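Local structure of acetyltransferase, GNAT family (Colwellia psychrerythraea, 3IWG) at residues F46-N51 with L67-Q72; E81-I86 with Q110-D115; T152-F157 with K180-Y185. The protein probably transfers an acyl group, perhaps acetyl, to an acceptor that is not identified. One frame throughout, in Å; residues are numbered along the deposited sequence.

Contact 1 of 3, residues F46-N51 with L67-Q72; sequences FGFYVN and LQYYLQ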
loop_
_atom_site.group_PDB
_atom_site.type_symbol
_atom_site.label_atom_id
_atom_site.label_comp_id
_atom_site.label_asym_id
_atom_site.label_seq_id
_atom_site.Cartn_x
_atom_site.Cartn_y
_atom_site.Cartn_z
ATOM N N PHE A 46 23.514 1.604 8.621
ATOM C CA PHE A 46 24.952 1.773 8.620
ATOM C C PHE A 46 25.584 0.419 8.751
ATOM O O PHE A 46 25.034 -0.499 9.341
ATOM C CB PHE A 46 25.434 2.703 9.740
ATOM C CG PHE A 46 24.751 4.021 9.745
ATOM C CD1 PHE A 46 25.296 5.103 9.100
ATOM C CD2 PHE A 46 23.536 4.169 10.380
ATOM C CE1 PHE A 46 24.632 6.319 9.085
ATOM C CE2 PHE A 46 22.873 5.377 10.382
ATOM C CZ PHE A 46 23.414 6.455 9.741
ATOM N N GLY A 47 26.753 0.324 8.159
ATOM C CA GLY A 47 27.568 -0.862 8.198
ATOM C C GLY A 47 28.832 -0.589 8.977
ATOM O O GLY A 47 29.314 0.559 9.085
ATOM N N PHE A 48 29.326 -1.686 9.538
ATOM C CA PHE A 48 30.477 -1.698 10.376
ATOM C C PHE A 48 31.527 -2.503 9.608
ATOM O O PHE A 48 31.318 -3.663 9.209
ATOM C CB PHE A 48 30.154 -2.366 11.714
ATOM C CG PHE A 48 28.991 -1.743 12.469
ATOM C CD1 PHE A 48 28.865 -0.360 12.587
ATOM C CD2 PHE A 48 28.054 -2.544 13.115
ATOM C CE1 PHE A 48 27.803 0.217 13.303
ATOM C CE2 PHE A 48 27.007 -1.972 13.841
ATOM C CZ PHE A 48 26.891 -0.591 13.933
ATOM N N TYR A 49 32.662 -1.859 9.397
ATOM C CA TYR A 49 33.670 -2.343 8.484
ATOM C C TYR A 49 34.955 -2.511 9.250
ATOM O O TYR A 49 35.491 -1.560 9.837
ATOM C CB TYR A 49 33.864 -1.366 7.340
ATOM C CG TYR A 49 32.725 -1.336 6.360
ATOM C CD1 TYR A 49 31.577 -0.593 6.618
ATOM C CD2 TYR A 49 32.787 -2.054 5.174
ATOM C CE1 TYR A 49 30.520 -0.561 5.702
ATOM C CE2 TYR A 49 31.745 -2.022 4.253
ATOM C CZ TYR A 49 30.621 -1.271 4.524
ATOM O OH TYR A 49 29.607 -1.219 3.607
ATOM N N VAL A 50 35.384 -3.763 9.295
ATOM C CA VAL A 50 36.717 -4.117 9.697
ATOM C C VAL A 50 37.475 -4.355 8.380
ATOM O O VAL A 50 37.140 -5.248 7.550
ATOM C CB VAL A 50 36.726 -5.340 10.645
ATOM C CG1 VAL A 50 37.821 -6.328 10.261
ATOM C CG2 VAL A 50 36.865 -4.874 12.109
ATOM N N ASN A 51 38.443 -3.464 8.164
ATOM C CA ASN A 51 39.441 -3.625 7.130
ATOM C C ASN A 51 38.814 -3.760 5.757
ATOM O O ASN A 51 39.353 -4.422 4.887
ATOM C CB ASN A 51 40.313 -4.840 7.474
ATOM C CG ASN A 51 41.722 -4.725 6.912
ATOM O OD1 ASN A 51 42.709 -4.952 7.621
ATOM N ND2 ASN A 51 41.823 -4.359 5.634
ATOM N N LEU A 67 16.865 0.658 15.798
ATOM C CA LEU A 67 15.874 -0.366 15.638
ATOM C C LEU A 67 16.550 -1.724 15.581
ATOM O O LEU A 67 15.954 -2.704 15.975
ATOM C CB LEU A 67 15.032 -0.121 14.338
ATOM C CG LEU A 67 14.056 1.098 14.278
ATOM C CD1 LEU A 67 13.051 1.043 13.054
ATOM C CD2 LEU A 67 13.218 1.312 15.560
ATOM N N GLN A 68 17.769 -1.783 15.033
ATOM C CA GLN A 68 18.502 -3.046 14.845
ATOM C C GLN A 68 20.002 -2.773 15.022
ATOM O O GLN A 68 20.478 -1.682 14.680
ATOM C CB GLN A 68 18.250 -3.622 13.444
ATOM C CG GLN A 68 16.818 -3.997 13.153
ATOM C CD GLN A 68 16.616 -4.610 11.742
ATOM O OE1 GLN A 68 17.366 -4.325 10.818
ATOM N NE2 GLN A 68 15.571 -5.433 11.587
ATOM N N TYR A 69 20.706 -3.755 15.572
ATOM C CA TYR A 69 22.158 -3.706 15.753
ATOM C C TYR A 69 22.705 -5.134 15.743
ATOM O O TYR A 69 22.122 -6.054 16.351
ATOM C CB TYR A 69 22.512 -3.055 17.059
ATOM C CG TYR A 69 24.003 -3.057 17.386
ATOM C CD1 TYR A 69 24.630 -4.164 17.965
ATOM C CD2 TYR A 69 24.783 -1.929 17.127
ATOM C CE1 TYR A 69 26.018 -4.140 18.255
ATOM C CE2 TYR A 69 26.136 -1.905 17.397
ATOM C CZ TYR A 69 26.741 -2.997 17.982
ATOM O OH TYR A 69 28.064 -2.901 18.256
ATOM N N TYR A 70 23.798 -5.335 15.033
ATOM C CA TYR A 70 24.361 -6.664 14.936
ATOM C C TYR A 70 25.825 -6.563 14.551
ATOM O O TYR A 70 26.165 -5.848 13.605
ATOM C CB TYR A 70 23.605 -7.508 13.910
ATOM C CG TYR A 70 24.187 -8.872 13.730
ATOM C CD1 TYR A 70 23.803 -9.906 14.554
ATOM C CD2 TYR A 70 25.162 -9.117 12.778
ATOM C CE1 TYR A 70 24.331 -11.154 14.438
ATOM C CE2 TYR A 70 25.710 -10.387 12.634
ATOM C CZ TYR A 70 25.300 -11.405 13.485
ATOM O OH TYR A 70 25.830 -12.670 13.391
ATOM N N LEU A 71 26.672 -7.283 15.285
ATOM C CA LEU A 71 28.088 -7.526 14.916
ATOM C C LEU A 71 28.371 -9.007 14.860
ATOM O O LEU A 71 27.900 -9.765 15.706
ATOM C CB LEU A 71 29.026 -6.943 15.964
ATOM C CG LEU A 71 29.838 -5.762 15.475
ATOM C CD1 LEU A 71 30.743 -5.267 16.589
ATOM C CD2 LEU A 71 30.653 -6.116 14.241
ATOM N N GLN A 72 29.151 -9.437 13.890
ATOM C CA GLN A 72 29.560 -10.830 13.889
ATOM C C GLN A 72 30.027 -11.263 15.307
ATOM O O GLN A 72 30.601 -10.470 16.095
ATOM C CB GLN A 72 30.599 -11.117 12.820
ATOM C CG GLN A 72 29.950 -11.542 11.516
ATOM C CD GLN A 72 30.827 -11.288 10.329
ATOM O OE1 GLN A 72 32.007 -10.960 10.487
ATOM N NE2 GLN A 72 30.264 -11.418 9.122
#

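Contact 2 of 3, residues E81-I86 with Q110-D115; sequences ELFTLI and QALCLD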
loop_
_atom_site.group_PDB
_atom_site.type_symbol
_atom_site.label_atom_id
_atom_site.label_comp_id
_atom_site.label_asym_id
_atom_site.label_seq_id
_atom_site.Cartn_x
_atom_site.Cartn_y
_atom_site.Cartn_z
ATOM N N GLU A 81 32.667 -1.292 22.768
ATOM C CA GLU A 81 33.342 -0.029 22.434
ATOM C C GLU A 81 32.480 0.670 21.403
ATOM O O GLU A 81 32.119 1.838 21.556
ATOM C CB GLU A 81 34.744 -0.264 21.820
ATOM C CG GLU A 81 35.892 -0.587 22.770
ATOM C CD GLU A 81 37.289 -0.646 22.057
ATOM O OE1 GLU A 81 38.091 0.305 22.216
ATOM O OE2 GLU A 81 37.604 -1.637 21.345
ATOM N N LEU A 82 32.113 -0.074 20.367
ATOM C CA LEU A 82 31.278 0.456 19.268
ATOM C C LEU A 82 29.927 1.031 19.724
ATOM O O LEU A 82 29.636 2.219 19.565
ATOM C CB LEU A 82 31.068 -0.622 18.200
ATOM C CG LEU A 82 30.256 -0.174 16.971
ATOM C CD1 LEU A 82 30.841 1.107 16.320
ATOM C CD2 LEU A 82 30.134 -1.308 15.967
ATOM N N PHE A 83 29.116 0.192 20.332
ATOM C CA PHE A 83 27.823 0.639 20.800
ATOM C C PHE A 83 27.907 1.874 21.699
ATOM O O PHE A 83 27.111 2.795 21.550
ATOM C CB PHE A 83 27.079 -0.496 21.513
ATOM C CG PHE A 83 25.587 -0.280 21.595
ATOM C CD1 PHE A 83 25.046 0.540 22.567
ATOM C CD2 PHE A 83 24.742 -0.890 20.687
ATOM C CE1 PHE A 83 23.720 0.741 22.615
ATOM C CE2 PHE A 83 23.405 -0.709 20.757
ATOM C CZ PHE A 83 22.887 0.102 21.711
ATOM N N THR A 84 28.852 1.884 22.637
ATOM C CA THR A 84 29.066 3.035 23.516
ATOM C C THR A 84 29.361 4.308 22.713
ATOM O O THR A 84 28.754 5.337 22.943
ATOM C CB THR A 84 30.222 2.762 24.536
ATOM O OG1 THR A 84 29.819 1.738 25.462
ATOM C CG2 THR A 84 30.622 4.039 25.301
ATOM N N LEU A 85 30.307 4.235 21.785
ATOM C CA LEU A 85 30.640 5.355 20.893
ATOM C C LEU A 85 29.401 5.879 20.188
ATOM O O LEU A 85 29.141 7.081 20.151
ATOM C CB LEU A 85 31.650 4.882 19.839
ATOM C CG LEU A 85 32.031 5.758 18.645
ATOM C CD1 LEU A 85 32.654 7.052 19.098
ATOM C CD2 LEU A 85 33.040 5.013 17.795
ATOM N N ILE A 86 28.630 4.957 19.628
ATOM C CA ILE A 86 27.408 5.324 18.913
ATOM C C ILE A 86 26.355 5.891 19.863
ATOM O O ILE A 86 25.764 6.910 19.543
ATOM C CB ILE A 86 26.813 4.149 18.104
ATOM C CG1 ILE A 86 27.834 3.597 17.104
ATOM C CG2 ILE A 86 25.593 4.611 17.319
ATOM C CD1 ILE A 86 27.529 2.195 16.644
ATOM N N GLN A 110 20.086 -6.088 23.081
ATOM C CA GLN A 110 19.494 -5.676 24.382
ATOM C C GLN A 110 20.567 -5.420 25.443
ATOM O O GLN A 110 20.506 -4.421 26.188
ATOM C CB GLN A 110 18.512 -6.740 24.902
ATOM C CG GLN A 110 17.911 -6.420 26.248
ATOM C CD GLN A 110 16.970 -7.508 26.790
ATOM O OE1 GLN A 110 15.778 -7.248 26.993
ATOM N NE2 GLN A 110 17.488 -8.718 27.003
ATOM N N ALA A 111 21.547 -6.319 25.509
ATOM C CA ALA A 111 22.565 -6.200 26.522
ATOM C C ALA A 111 23.175 -4.840 26.439
ATOM O O ALA A 111 23.366 -4.165 27.460
ATOM C CB ALA A 111 23.647 -7.273 26.357
ATOM N N LEU A 112 23.468 -4.427 25.207
ATOM C CA LEU A 112 24.243 -3.220 25.012
ATOM C C LEU A 112 23.406 -2.036 25.344
ATOM O O LEU A 112 23.924 -1.061 25.874
ATOM C CB LEU A 112 24.804 -3.147 23.587
ATOM C CG LEU A 112 25.743 -4.320 23.293
ATOM C CD1 LEU A 112 26.139 -4.438 21.781
ATOM C CD2 LEU A 112 26.974 -4.164 24.168
ATOM N N CYS A 113 22.110 -2.119 25.067
ATOM C CA CYS A 113 21.193 -1.051 25.446
ATOM C C CYS A 113 21.132 -0.905 26.948
ATOM O O CYS A 113 21.234 0.202 27.481
ATOM C CB CYS A 113 19.781 -1.308 24.923
ATOM S SG CYS A 113 19.572 -1.263 23.064
ATOM N N LEU A 114 20.966 -2.033 27.635
ATOM C CA LEU A 114 20.990 -2.065 29.102
ATOM C C LEU A 114 22.206 -1.325 29.620
ATOM O O LEU A 114 22.038 -0.432 30.419
ATOM C CB LEU A 114 20.943 -3.504 29.643
ATOM C CG LEU A 114 19.556 -4.127 29.480
ATOM C CD1 LEU A 114 19.546 -5.627 29.689
ATOM C CD2 LEU A 114 18.566 -3.417 30.401
ATOM N N ASP A 115 23.396 -1.651 29.093
ATOM C CA ASP A 115 24.674 -1.058 29.529
ATOM C C ASP A 115 24.695 0.439 29.370
ATOM O O ASP A 115 25.252 1.161 30.181
ATOM C CB ASP A 115 25.872 -1.604 28.689
ATOM C CG ASP A 115 26.236 -3.087 29.001
ATOM O OD1 ASP A 115 25.755 -3.616 30.030
ATOM O OD2 ASP A 115 27.020 -3.717 28.234
#

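Contact 3 of 3, residues T152-F157 with K180-Y185; sequences TAFVTF and KELFGY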
loop_
_atom_site.group_PDB
_atom_site.type_symbol
_atom_site.label_atom_id
_atom_site.label_comp_id
_atom_site.label_asym_id
_atom_site.label_seq_id
_atom_site.Cartn_x
_atom_site.Cartn_y
_atom_site.Cartn_z
ATOM N N THR A 152 -13.118 -0.585 0.383
ATOM C CA THR A 152 -13.456 0.751 0.887
ATOM C C THR A 152 -14.138 0.624 2.247
ATOM O O THR A 152 -13.959 1.479 3.129
ATOM C CB THR A 152 -14.365 1.650 -0.064
ATOM O OG1 THR A 152 -14.678 2.876 0.647
ATOM C CG2 THR A 152 -15.722 0.965 -0.408
ATOM N N ALA A 153 -14.940 -0.420 2.409
ATOM C CA ALA A 153 -15.606 -0.631 3.684
ATOM C C ALA A 153 -14.561 -0.918 4.770
ATOM O O ALA A 153 -14.597 -0.322 5.859
ATOM C CB ALA A 153 -16.632 -1.760 3.564
ATOM N N PHE A 154 -13.581 -1.758 4.466
ATOM C CA PHE A 154 -12.510 -1.968 5.438
ATOM C C PHE A 154 -11.766 -0.673 5.778
ATOM O O PHE A 154 -11.438 -0.399 6.930
ATOM C CB PHE A 154 -11.566 -3.044 4.945
ATOM C CG PHE A 154 -12.054 -4.458 5.210
ATOM C CD1 PHE A 154 -11.814 -5.093 6.435
ATOM C CD2 PHE A 154 -12.740 -5.157 4.252
ATOM C CE1 PHE A 154 -12.263 -6.416 6.650
ATOM C CE2 PHE A 154 -13.190 -6.457 4.472
ATOM C CZ PHE A 154 -12.963 -7.093 5.661
ATOM N N VAL A 155 -11.475 0.127 4.764
ATOM C CA VAL A 155 -10.699 1.379 4.944
ATOM C C VAL A 155 -11.467 2.355 5.813
ATOM O O VAL A 155 -10.943 2.882 6.805
ATOM C CB VAL A 155 -10.316 2.012 3.575
ATOM C CG1 VAL A 155 -9.965 3.506 3.697
ATOM C CG2 VAL A 155 -9.152 1.181 2.912
ATOM N N THR A 156 -12.726 2.545 5.478
ATOM C CA THR A 156 -13.599 3.350 6.303
ATOM C C THR A 156 -13.707 2.814 7.734
ATOM O O THR A 156 -13.614 3.573 8.708
ATOM C CB THR A 156 -14.999 3.345 5.700
ATOM O OG1 THR A 156 -14.926 3.907 4.392
ATOM C CG2 THR A 156 -15.948 4.137 6.556
ATOM N N PHE A 157 -13.905 1.505 7.864
ATOM C CA PHE A 157 -13.938 0.899 9.199
ATOM C C PHE A 157 -12.631 1.190 10.018
ATOM O O PHE A 157 -12.680 1.671 11.155
ATOM C CB PHE A 157 -14.216 -0.609 9.068
ATOM C CG PHE A 157 -14.258 -1.322 10.377
ATOM C CD1 PHE A 157 -13.157 -2.015 10.818
ATOM C CD2 PHE A 157 -15.404 -1.268 11.175
ATOM C CE1 PHE A 157 -13.174 -2.662 12.014
ATOM C CE2 PHE A 157 -15.438 -1.915 12.364
ATOM C CZ PHE A 157 -14.312 -2.608 12.810
ATOM N N LYS A 180 -4.510 -12.347 0.480
ATOM C CA LYS A 180 -5.533 -13.102 1.233
ATOM C C LYS A 180 -5.297 -13.162 2.771
ATOM O O LYS A 180 -5.489 -14.190 3.425
ATOM C CB LYS A 180 -5.674 -14.499 0.607
ATOM C CG LYS A 180 -5.743 -14.459 -0.949
ATOM C CD LYS A 180 -6.331 -15.742 -1.523
ATOM C CE LYS A 180 -6.228 -15.829 -3.082
ATOM N NZ LYS A 180 -5.645 -17.164 -3.510
ATOM N N GLU A 181 -4.891 -12.037 3.340
ATOM C CA GLU A 181 -4.596 -11.983 4.767
ATOM C C GLU A 181 -5.634 -11.248 5.578
ATOM O O GLU A 181 -5.519 -11.154 6.813
ATOM C CB GLU A 181 -3.203 -11.400 4.995
ATOM C CG GLU A 181 -2.109 -12.304 4.480
ATOM C CD GLU A 181 -0.728 -11.671 4.529
ATOM O OE1 GLU A 181 -0.641 -10.443 4.688
ATOM O OE2 GLU A 181 0.278 -12.403 4.386
ATOM N N LEU A 182 -6.635 -10.675 4.917
ATOM C CA LEU A 182 -7.584 -9.820 5.630
ATOM C C LEU A 182 -8.934 -10.500 5.739
ATOM O O LEU A 182 -9.395 -11.085 4.771
ATOM C CB LEU A 182 -7.709 -8.464 4.933
ATOM C CG LEU A 182 -8.655 -7.366 5.504
ATOM C CD1 LEU A 182 -8.253 -6.878 6.876
ATOM C CD2 LEU A 182 -8.718 -6.185 4.505
ATOM N N PHE A 183 -9.569 -10.403 6.914
ATOM C CA PHE A 183 -10.893 -10.961 7.094
ATOM C C PHE A 183 -11.829 -9.977 7.806
ATOM O O PHE A 183 -11.399 -9.106 8.558
ATOM C CB PHE A 183 -10.824 -12.257 7.906
ATOM C CG PHE A 183 -10.030 -13.348 7.248
ATOM C CD1 PHE A 183 -8.658 -13.321 7.254
ATOM C CD2 PHE A 183 -10.657 -14.427 6.642
ATOM C CE1 PHE A 183 -7.920 -14.320 6.638
ATOM C CE2 PHE A 183 -9.902 -15.430 6.021
ATOM C CZ PHE A 183 -8.528 -15.367 6.044
ATOM N N GLY A 184 -13.120 -10.164 7.585
ATOM C CA GLY A 184 -14.138 -9.313 8.171
ATOM C C GLY A 184 -15.175 -10.134 8.891
ATOM O O GLY A 184 -15.492 -11.250 8.470
ATOM N N TYR A 185 -15.672 -9.589 9.989
ATOM C CA TYR A 185 -16.759 -10.195 10.725
ATOM C C TYR A 185 -17.918 -9.231 10.608
ATOM O O TYR A 185 -17.850 -8.105 11.083
ATOM C CB TYR A 185 -16.344 -10.431 12.178
ATOM C CG TYR A 185 -17.374 -11.042 13.099
ATOM C CD1 TYR A 185 -18.104 -12.168 12.727
ATOM C CD2 TYR A 185 -17.568 -10.531 14.379
ATOM C CE1 TYR A 185 -19.022 -12.748 13.593
ATOM C CE2 TYR A 185 -18.507 -11.080 15.254
ATOM C CZ TYR A 185 -19.224 -12.183 14.862
ATOM O OH TYR A 185 -20.112 -12.747 15.733
#

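Contact 1 of 3, residues F46-N51 with L67-Q72
The rings of Phe48 and Tyr69 meet obliquely, their planes inclined at 51° and their centroids 5.5 Å apart. Phe48 CE2 comes within 3.7 Å of Tyr69 CE2, and the two side chains cross at about a right angle. At the edge of the Phe48 ring, in its plane, lies the backbone carbonyl of Tyr70, with Phe48 CD2 3.8 Å from Tyr70 O. Leu71 adds its branch point from an oblique direction, its CG 4.4 Å from Phe48 CD2. Tyr69 reaches the phenylalanine because its CG stands anti to the backbone N (chi1 175°), which carries the end of the ring nearer to strand 44-50 than the start of the side chain suggests. The phenol is anchored by a hydrogen bond between its hydroxyl and that of Ser79. Leu82 and Ile86 of helix 76-87 pack on Phe48, so the aromatic pair lies between sheet and helix.

The two strand segments run nearly in the same direction, 13° apart, with axes 8.6 Å from each other. That spacing reflects strand 53-60, which lies between them and is antiparallel to both. The arrangement is that of the antiparallel meander in the N-terminal half of a GNAT domain, with the two strands that flank the middle one joined by side chains.

Contact 2 of 3, residues E81-I86 with Q110-D115
Phe83 and Leu112 join helices 76-87 and 107-116 in the N-terminal GNAT domain, a helix-to-helix contact made almost entirely by one aromatic ring. The methylene of Leu112 sits over one face of the Phe83 ring as a CH-pi contact: Leu112 CB is 3.7 Å from the ring centroid and 15° off the normal. Its nearest ring atom is Phe83 CG, at 3.6 Å, so the methylene is displaced from the centre toward the rim near the ring's attachment. The leucine's CD1 branch extends the cover, lying 4.0 Å from Phe83 CD2, while the carbonyl of Leu112 lies above the same side of the ring, out past the CD1-CE1 bond, with Leu112 O 3.7 Å from Phe83 CE1.

Phe83 spans the gap because a chi1 of -160° swings its ring away from its own backbone N and out toward the neighbouring helix. Tyr69 of strand 65-71 meets the same ring edge-to-face, and Leu66 also packs on it, so the helix pair is tied to the strand. With a serine in place of Phe83, the Leu112 methylene would probably lose the face it rests on, leaving a gap between the helices and taking from Tyr69 one of its aromatic neighbours.

Cys113 starts out pointing away from helix 76-87, and its thiol also packs on Ala100 and Val102 of strand 99-103. The sulfur nevertheless makes an oblique sulfur-aromatic contact at the far end of the phenylalanine, with Cys113 SG 3.8 Å from Phe83 CZ.

Contact 3 of 3, residues T152-F157 with K180-Y185
Leu182 opens strand 182-187 by meeting Phe154 of helix 151-162, the two side chains coming from opposite directions. Just before it, Lys180 closes the preceding helix in a Schellman motif, and Glu181 turns its carboxylate to Arg179 in a salt bridge and to the backbone N of Leu199. Leu182 then points toward helix 151-162. One of its methyls lies over a face of the Phe154 ring as a CH-pi contact, with Leu182 CD2 3.9 Å from the centroid and 17° off the normal. This methyl is offset toward the rim, 3.8 Å from Phe154 CD1, and the other lies on the same side of the ring but out past the rim, Leu182 CD1 4.0 Å from Phe154 CE1. A chi1 of -180° places the leucine's CG opposite its backbone N and carries the branched end to the phenylalanine. Tyr173 of helix 166-178 packs against both residues.

This is helix-on-strand packing in the C-terminal GNAT domain, where segment 152-157 of helix 151-162 crosses residues 182-185 of the strand at 76°, their axes 10.6 Å apart.

At Phe183 the side chain turns away from helix 151-162, and its ring is met edge-to-face by Phe230 and His234. Its backbone stays in the contact: Phe183 O lies at the edge of the Phe154 ring, 3.4 Å from Phe154 CE1. Gly184 follows, with its CA 3.6 Å from Phe154 CZ and its N at the ring edge, in plane. A beta carbon on Gly184 would stand only 2.7 Å from Phe154 CZ, so the ring tip occupies space that the glycine leaves. Beyond it, the end of the Tyr185 side chain leads away from the helix and packs on Leu192 of strand 190-199 and on Ile141.

How the contacts relate
All three contacts are buried, and each centres on one phenylalanine, but they divide between two regions of the chain. Contacts 1 and 2 share the N-terminal GNAT domain and touch directly, their centres 12 Å apart: Tyr69 of contact 1 packs on Leu82, Phe83 and Leu112 of contact 2, and strand 65-71 leads on to helix 76-87. Contact 3 belongs to the C-terminal GNAT domain, about 40 Å from contact 1 and 42 Å from contact 2, centre to centre. The central ring meets another ring between the strands of contact 1, whereas in contacts 2 and 3, where a helix takes part, a leucine lies over its face.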